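Alkaline phosphatase (Antarctic bacterium, PDB 2W5V) probably hydrolyses phosphate monoesters at alkaline pH, using zinc and magnesium ions in its active site. Local coordinates at residues Phe165-Gly170 and Ser232-Leu237; Leu237-Leu242 and Phe249-Glu254. The protein carries 1 engineered substitution. All coordinates share one frame; numbering follows the deposited sequence.

Both contacts are buried, and both use helix 230-242 against the same largely parallel central sheet. Contact 1 takes the earlier half of the helix to strand 165-169. Contact 2 takes its last turns to strand 249-255. Leu237 belongs to both segments of the helix, but it touches the partner segment in contact 1 alone. Contact 1 is the smaller: two alanine methyls, one aromatic ring and Leu237. Contact 2 is fuller, with branched side chains fitted round Ile251 and Phe249. Phe165 of contact 1 also packs on Ala238 and Leu242 of contact 2. Contact 2 alone includes a metal ligand, Glu254, whose magnesium ion lies beyond the apolar packing.

Contact 1 of 2, residues Phe165-Gly170 and Ser232-Leu237; sequences FFAGGG and SAATDL
The carbonyl O of Ala234 meets the outer end of the Phe165 ring. CE2 of Phe165 lies 4.0 Å from O of Ala234, and CZ is about as near. The oxygen approaches the ring obliquely, and the touch is van der Waals packing. The ring reaches it because CG of Phe165 stands anti to the backbone N (chi1 -178°), which sends the ring out from the strand to the helix.

The same end of the ring meets Leu237, one turn further along the helix. CD2 of Leu237 is 4.2 Å from CZ of Phe165 and comes in at the ring edge, near its plane. The two side chains cross at about a right angle.

Ala167 and Ala234 meet methyl to methyl, with CB of Ala167 4.2 Å from CB of Ala234. Both residues are small, and their CA atoms are 6.7 Å apart. Phe165 bridges a wider gap with its ring: its CA is 9.5 Å from the CA of Leu237. Large and small side chains thus follow the changing separation of the backbones.

Phe165 and Ala167 alternate with Phe166 along the strand, so Phe166 turns from the helix and its ring meets Phe192. The helix and strand segments run nearly antiparallel, at 167°, with their axes 9.3 Å apart at closest approach. This is helix-on-sheet packing in the alpha/beta core of an alkaline phosphatase. Strand 165-169 is bonded between strands 210-214 and 124-129, and Phe213 of the former also touches Ala167 and Leu237. About a quarter-turn round the helix, OG1 of Thr235 and OG of Ser253, in strand 249-255 of the same sheet, share a hydrogen bond.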
ATOM      1  N   PHE B 165     -26.246 -13.990  13.488  1.00 22.67           N
ATOM      2  CA  PHE B 165     -26.536 -12.558  13.512  1.00 21.20           C
ATOM      3  C   PHE B 165     -26.298 -11.937  12.136  1.00 19.52           C
ATOM      4  O   PHE B 165     -25.333 -12.280  11.459  1.00 24.09           O
ATOM      5  CB  PHE B 165     -25.623 -11.878  14.541  1.00 23.22           C
ATOM      6  CG  PHE B 165     -25.859 -10.393  14.698  1.00 25.25           C
ATOM      7  CD1 PHE B 165     -26.637  -9.907  15.741  1.00 23.94           C
ATOM      8  CD2 PHE B 165     -25.281  -9.486  13.823  1.00 23.83           C
ATOM      9  CE1 PHE B 165     -26.841  -8.538  15.899  1.00 29.85           C
ATOM     10  CE2 PHE B 165     -25.482  -8.114  13.973  1.00 22.37           C
ATOM     11  CZ  PHE B 165     -26.260  -7.641  15.011  1.00 21.97           C
ATOM     12  N   PHE B 166     -27.157 -11.011  11.726  1.00 17.53           N
ATOM     13  CA  PHE B 166     -26.828 -10.191  10.560  1.00 19.29           C
ATOM     14  C   PHE B 166     -27.521  -8.843  10.626  1.00 24.74           C
ATOM     15  O   PHE B 166     -28.527  -8.684  11.320  1.00 26.49           O
ATOM     16  CB  PHE B 166     -27.136 -10.919   9.237  1.00 17.78           C
ATOM     17  CG  PHE B 166     -28.611 -11.105   8.963  1.00 23.67           C
ATOM     18  CD1 PHE B 166     -29.354 -10.097   8.365  1.00 25.20           C
ATOM     19  CD2 PHE B 166     -29.245 -12.292   9.294  1.00 23.77           C
ATOM     20  CE1 PHE B 166     -30.711 -10.267   8.108  1.00 27.24           C
ATOM     21  CE2 PHE B 166     -30.597 -12.470   9.040  1.00 29.19           C
ATOM     22  CZ  PHE B 166     -31.331 -11.454   8.443  1.00 28.04           C
ATOM     23  N   ALA B 167     -26.967  -7.871   9.910  1.00 18.56           N
ATOM     24  CA  ALA B 167     -27.558  -6.543   9.830  1.00 15.61           C
ATOM     25  C   ALA B 167     -27.172  -5.900   8.511  1.00 27.67           C
ATOM     26  O   ALA B 167     -25.991  -5.847   8.156  1.00 22.56           O
ATOM     27  CB  ALA B 167     -27.092  -5.684  10.993  1.00 19.58           C
ATOM     28  N   GLY B 168     -28.171  -5.422   7.778  1.00 22.24           N
ATOM     29  CA  GLY B 168     -27.923  -4.757   6.515  1.00 22.02           C
ATOM     30  C   GLY B 168     -29.205  -4.282   5.871  1.00 22.85           C
ATOM     31  O   GLY B 168     -30.247  -4.232   6.524  1.00 23.05           O
ATOM     32  N   GLY B 169     -29.128  -3.916   4.595  1.00 23.92           N
ATOM     33  CA  GLY B 169     -30.325  -3.623   3.823  1.00 24.19           C
ATOM     34  C   GLY B 169     -30.822  -4.878   3.124  1.00 25.41           C
ATOM     35  O   GLY B 169     -30.424  -5.992   3.479  1.00 24.67           O
ATOM     36  N   GLY B 170     -31.698  -4.700   2.138  1.00 24.70           N
ATOM     37  CA  GLY B 170     -32.145  -5.798   1.298  1.00 21.99           C
ATOM     38  C   GLY B 170     -33.481  -6.424   1.652  1.00 22.40           C
ATOM     39  O   GLY B 170     -33.755  -7.560   1.267  1.00 28.20           O
ATOM     40  N   SER B 232     -20.614   1.020  12.804  1.00 25.04           N
ATOM     41  CA  SER B 232     -20.027   0.815  14.125  1.00 23.58           C
ATOM     42  C   SER B 232     -21.025   0.202  15.107  1.00 26.30           C
ATOM     43  O   SER B 232     -20.719  -0.785  15.773  1.00 29.03           O
ATOM     44  CB  SER B 232     -19.474   2.121  14.694  1.00 21.69           C
ATOM     45  OG  SER B 232     -18.357   2.550  13.938  1.00 31.26           O
ATOM     46  N   ALA B 233     -22.212   0.795  15.198  1.00 23.49           N
ATOM     47  CA  ALA B 233     -23.215   0.347  16.159  1.00 22.33           C
ATOM     48  C   ALA B 233     -23.610  -1.110  15.927  1.00 25.67           C
ATOM     49  O   ALA B 233     -23.786  -1.870  16.879  1.00 25.30           O
ATOM     50  CB  ALA B 233     -24.451   1.250  16.115  1.00 23.90           C
ATOM     51  N   ALA B 234     -23.755  -1.491  14.659  1.00 23.20           N
ATOM     52  CA  ALA B 234     -24.166  -2.849  14.320  1.00 25.40           C
ATOM     53  C   ALA B 234     -23.041  -3.844  14.586  1.00 27.93           C
ATOM     54  O   ALA B 234     -23.289  -4.973  15.004  1.00 21.93           O
ATOM     55  CB  ALA B 234     -24.621  -2.927  12.875  1.00 25.67           C
ATOM     56  N   THR B 235     -21.804  -3.421  14.345  1.00 23.10           N
ATOM     57  CA  THR B 235     -20.651  -4.254  14.666  1.00 21.65           C
ATOM     58  C   THR B 235     -20.542  -4.452  16.183  1.00 22.93           C
ATOM     59  O   THR B 235     -20.298  -5.560  16.666  1.00 22.89           O
ATOM     60  CB  THR B 235     -19.349  -3.625  14.127  1.00 22.35           C
ATOM     61  OG1 THR B 235     -19.442  -3.494  12.705  1.00 23.87           O
ATOM     62  CG2 THR B 235     -18.152  -4.494  14.461  1.00 24.17           C
ATOM     63  N   ASP B 236     -20.732  -3.375  16.937  1.00 24.65           N
ATOM     64  CA  ASP B 236     -20.648  -3.458  18.391  1.00 30.25           C
ATOM     65  C   ASP B 236     -21.766  -4.337  18.944  1.00 32.17           C
ATOM     66  O   ASP B 236     -21.580  -5.088  19.908  1.00 30.92           O
ATOM     67  CB  ASP B 236     -20.735  -2.067  19.013  1.00 42.70           C
ATOM     68  CG  ASP B 236     -20.422  -2.080  20.493  1.00 62.77           C
ATOM     69  OD1 ASP B 236     -19.248  -2.333  20.845  1.00 69.70           O
ATOM     70  OD2 ASP B 236     -21.347  -1.840  21.303  1.00 65.66           O
ATOM     71  N   LEU B 237     -22.937  -4.228  18.333  1.00 24.79           N
ATOM     72  CA  LEU B 237     -24.072  -5.047  18.735  1.00 26.13           C
ATOM     73  C   LEU B 237     -23.783  -6.523  18.433  1.00 26.34           C
ATOM     74  O   LEU B 237     -24.048  -7.399  19.262  1.00 25.96           O
ATOM     75  CB  LEU B 237     -25.336  -4.589  18.010  1.00 24.90           C
ATOM     76  CG  LEU B 237     -26.648  -5.205  18.483  1.00 31.43           C
ATOM     77  CD1 LEU B 237     -26.904  -4.850  19.942  1.00 30.25           C
ATOM     78  CD2 LEU B 237     -27.786  -4.726  17.604  1.00 36.22           C
TER

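Contact 2 of 2, residues Leu237-Leu242 and Phe249-Glu254. With MG (magnesium ion), chain I.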
ATOM      1  N   LEU B 237     -22.937  -4.228  18.333  1.00 24.79           N
ATOM      2  CA  LEU B 237     -24.072  -5.047  18.735  1.00 26.13           C
ATOM      3  C   LEU B 237     -23.783  -6.523  18.433  1.00 26.34           C
ATOM      4  O   LEU B 237     -24.048  -7.399  19.262  1.00 25.96           O
ATOM      5  CB  LEU B 237     -25.336  -4.589  18.010  1.00 24.90           C
ATOM      6  CG  LEU B 237     -26.648  -5.205  18.483  1.00 31.43           C
ATOM      7  CD1 LEU B 237     -26.904  -4.850  19.942  1.00 30.25           C
ATOM      8  CD2 LEU B 237     -27.786  -4.726  17.604  1.00 36.22           C
ATOM      9  N   ALA B 238     -23.231  -6.789  17.250  1.00 27.07           N
ATOM     10  CA  ALA B 238     -22.876  -8.152  16.853  1.00 27.77           C
ATOM     11  C   ALA B 238     -21.897  -8.755  17.851  1.00 26.90           C
ATOM     12  O   ALA B 238     -22.045  -9.896  18.277  1.00 23.02           O
ATOM     13  CB  ALA B 238     -22.274  -8.162  15.451  1.00 23.15           C
ATOM     14  N   ILE B 239     -20.889  -7.978  18.218  1.00 22.13           N
ATOM     15  CA  ILE B 239     -19.915  -8.436  19.197  1.00 27.99           C
ATOM     16  C   ILE B 239     -20.571  -8.857  20.518  1.00 31.05           C
ATOM     17  O   ILE B 239     -20.289  -9.934  21.046  1.00 27.84           O
ATOM     18  CB  ILE B 239     -18.854  -7.368  19.466  1.00 24.34           C
ATOM     19  CG1 ILE B 239     -17.927  -7.250  18.254  1.00 19.14           C
ATOM     20  CG2 ILE B 239     -18.068  -7.730  20.714  1.00 21.01           C
ATOM     21  CD1 ILE B 239     -17.004  -6.027  18.301  1.00 18.24           C
ATOM     22  N   GLN B 240     -21.450  -8.013  21.045  1.00 25.03           N
ATOM     23  CA  GLN B 240     -22.119  -8.327  22.304  1.00 24.20           C
ATOM     24  C   GLN B 240     -23.027  -9.533  22.163  1.00 25.57           C
ATOM     25  O   GLN B 240     -23.071 -10.391  23.042  1.00 27.69           O
ATOM     26  CB  GLN B 240     -22.937  -7.138  22.798  1.00 29.66           C
ATOM     27  CG  GLN B 240     -22.149  -5.859  22.942  1.00 34.63           C
ATOM     28  CD  GLN B 240     -23.006  -4.733  23.469  1.00 45.31           C
ATOM     29  OE1 GLN B 240     -23.344  -4.698  24.656  1.00 50.41           O
ATOM     30  NE2 GLN B 240     -23.376  -3.807  22.588  1.00 46.73           N
ATOM     31  N   PHE B 241     -23.761  -9.604  21.060  1.00 24.17           N
ATOM     32  CA  PHE B 241     -24.716 -10.691  20.895  1.00 28.84           C
ATOM     33  C   PHE B 241     -24.003 -12.025  20.732  1.00 33.12           C
ATOM     34  O   PHE B 241     -24.421 -13.034  21.301  1.00 30.78           O
ATOM     35  CB  PHE B 241     -25.620 -10.456  19.689  1.00 27.89           C
ATOM     36  CG  PHE B 241     -26.640 -11.546  19.487  1.00 30.22           C
ATOM     37  CD1 PHE B 241     -27.811 -11.557  20.230  1.00 24.68           C
ATOM     38  CD2 PHE B 241     -26.430 -12.553  18.560  1.00 30.08           C
ATOM     39  CE1 PHE B 241     -28.755 -12.553  20.059  1.00 23.30           C
ATOM     40  CE2 PHE B 241     -27.375 -13.558  18.377  1.00 27.51           C
ATOM     41  CZ  PHE B 241     -28.538 -13.558  19.129  1.00 24.75           C
ATOM     42  N   LEU B 242     -22.931 -12.024  19.944  1.00 26.66           N
ATOM     43  CA  LEU B 242     -22.248 -13.266  19.608  1.00 26.19           C
ATOM     44  C   LEU B 242     -21.357 -13.773  20.738  1.00 30.13           C
ATOM     45  O   LEU B 242     -20.988 -14.944  20.757  1.00 28.94           O
ATOM     46  CB  LEU B 242     -21.448 -13.113  18.310  1.00 22.42           C
ATOM     47  CG  LEU B 242     -22.336 -12.907  17.079  1.00 15.12           C
ATOM     48  CD1 LEU B 242     -21.487 -12.624  15.853  1.00 20.68           C
ATOM     49  CD2 LEU B 242     -23.251 -14.117  16.862  1.00 20.61           C
ATOM     50  N   PHE B 249     -16.486 -16.051  18.703  1.00 23.36           N
ATOM     51  CA  PHE B 249     -17.240 -15.547  17.566  1.00 18.46           C
ATOM     52  C   PHE B 249     -16.382 -15.188  16.363  1.00 15.87           C
ATOM     53  O   PHE B 249     -15.185 -14.933  16.483  1.00 20.89           O
ATOM     54  CB  PHE B 249     -18.107 -14.348  17.981  1.00 21.85           C
ATOM     55  CG  PHE B 249     -17.316 -13.125  18.416  1.00 25.51           C
ATOM     56  CD1 PHE B 249     -16.797 -12.245  17.471  1.00 23.57           C
ATOM     57  CD2 PHE B 249     -17.126 -12.844  19.767  1.00 20.56           C
ATOM     58  CE1 PHE B 249     -16.084 -11.115  17.859  1.00 21.94           C
ATOM     59  CE2 PHE B 249     -16.420 -11.708  20.168  1.00 20.01           C
ATOM     60  CZ  PHE B 249     -15.897 -10.847  19.211  1.00 22.29           C
ATOM     61  N   PHE B 250     -17.018 -15.194  15.200  1.00 21.15           N
ATOM     62  CA  PHE B 250     -16.445 -14.668  13.980  1.00 19.62           C
ATOM     63  C   PHE B 250     -17.429 -13.650  13.401  1.00 20.14           C
ATOM     64  O   PHE B 250     -18.620 -13.932  13.300  1.00 21.51           O
ATOM     65  CB  PHE B 250     -16.215 -15.796  12.964  1.00 15.12           C
ATOM     66  CG  PHE B 250     -15.837 -15.295  11.603  1.00 14.39           C
ATOM     67  CD1 PHE B 250     -14.509 -15.057  11.278  1.00 23.04           C
ATOM     68  CD2 PHE B 250     -16.814 -15.018  10.663  1.00 20.19           C
ATOM     69  CE1 PHE B 250     -14.161 -14.574  10.037  1.00 24.66           C
ATOM     70  CE2 PHE B 250     -16.483 -14.537   9.414  1.00 21.09           C
ATOM     71  CZ  PHE B 250     -15.149 -14.310   9.097  1.00 24.48           C
ATOM     72  N   ILE B 251     -16.936 -12.469  13.035  1.00 19.36           N
ATOM     73  CA  ILE B 251     -17.769 -11.429  12.418  1.00 16.66           C
ATOM     74  C   ILE B 251     -17.083 -10.896  11.171  1.00 21.44           C
ATOM     75  O   ILE B 251     -15.869 -10.682  11.175  1.00 19.37           O
ATOM     76  CB  ILE B 251     -17.986 -10.236  13.392  1.00 16.37           C
ATOM     77  CG1 ILE B 251     -18.823 -10.663  14.591  1.00 17.24           C
ATOM     78  CG2 ILE B 251     -18.640  -9.052  12.690  1.00 18.54           C
ATOM     79  CD1 ILE B 251     -18.735  -9.688  15.768  1.00 28.92           C
ATOM     80  N   MET B 252     -17.849 -10.704  10.101  1.00 17.04           N
ATOM     81  CA  MET B 252     -17.395  -9.933   8.947  1.00 14.92           C
ATOM     82  C   MET B 252     -18.300  -8.707   8.859  1.00 21.08           C
ATOM     83  O   MET B 252     -19.517  -8.845   8.766  1.00 20.77           O
ATOM     84  CB  MET B 252     -17.499 -10.745   7.649  1.00 19.12           C
ATOM     85  CG  MET B 252     -16.826 -10.076   6.439  1.00 17.12           C
ATOM     86  SD  MET B 252     -17.727  -8.670   5.724  1.00 22.38           S
ATOM     87  CE  MET B 252     -19.166  -9.524   5.053  1.00 24.78           C
ATOM     88  N   SER B 253     -17.703  -7.520   8.928  1.00 19.83           N
ATOM     89  CA  SER B 253     -18.419  -6.258   8.725  1.00 20.40           C
ATOM     90  C   SER B 253     -17.865  -5.536   7.498  1.00 21.05           C
ATOM     91  O   SER B 253     -16.648  -5.408   7.338  1.00 18.64           O
ATOM     92  CB  SER B 253     -18.276  -5.341   9.942  1.00 25.27           C
ATOM     93  OG  SER B 253     -18.804  -5.959  11.099  1.00 34.91           O
ATOM     94  N   GLU B 254     -18.753  -5.042   6.645  1.00 13.94           N
ATOM     95  CA  GLU B 254     -18.314  -4.445   5.395  1.00 14.84           C
ATOM     96  C   GLU B 254     -18.693  -2.979   5.286  1.00 21.17           C
ATOM     97  O   GLU B 254     -19.853  -2.617   5.482  1.00 18.95           O
ATOM     98  CB  GLU B 254     -18.903  -5.196   4.202  1.00 14.53           C
ATOM     99  CG  GLU B 254     -18.419  -4.634   2.879  1.00 17.39           C
ATOM    100  CD  GLU B 254     -19.284  -5.026   1.707  1.00 21.22           C
ATOM    101  OE1 GLU B 254     -20.448  -5.418   1.916  1.00 18.74           O
ATOM    102  OE2 GLU B 254     -18.793  -4.921   0.569  1.00 14.40           O
TER
HETATM  103 MG    MG I1378     -19.248  -5.276  -1.449  1.00 18.17          MG
HETATM  104  O   HOH W   1     -21.306  -5.922  -0.682  1.00 16.99           O
HETATM  105  O   HOH W   2     -19.839  -3.216  -1.929  1.00 17.09           O
HETATM  106  O   HOH W   3     -20.048  -5.891  -3.523  1.00 20.67           O
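Leu242 and Ile251 make one of the closest apolar touches, with CD1 of Leu242 3.5 Å from CG1 of Ile251. Their side chains cross obliquely. Ile251 CD1 reaches back toward the start of the helix and lies 3.6 Å from CG1 of Ile239. It also meets the methyl of Ala238, whose CB is 3.9 Å away from CD1 of Ile251. The second torsion of Ile251 is extended (chi2 163°), which carries this methyl up against both Ala238 and Ile239.

Phe249 supplies the aromatic part of the packing. Its CB is 3.6 Å from CB of Leu242, where the two backbones come close. Its CG sits between the backbone N and the carbonyl carbon (chi1 65°), and from there the ring reaches back one turn to Ile239. CZ of Phe249 is 4.1 Å from CG2 of Ile239, approached obliquely.

The helix and strand segments run nearly antiparallel, at 160°. They close a beta-alpha-beta crossover: strand 210-214 leads to helix 230-242, and strand 249-255 follows in parallel. The crossover skips strands 165-169 and 124-129, which lie between the two in the sheet. Strand 249-255 itself is bonded between strands 124-129 and 36-42.

Metal bonding takes over at Glu254, which does not touch the helix segment. OE2 of Glu254 binds the magnesium ion at 2.1 Å, while OE1 stays outside the coordination shell. Three waters, Asp43 and Thr137 complete six ligands. One of these waters also donates a hydrogen bond of 2.8 Å to OE1 of Glu254, which helps fix the rotation of the carboxylate. Ser256 OG gives the same oxygen, OE1, a further hydrogen-bond partner.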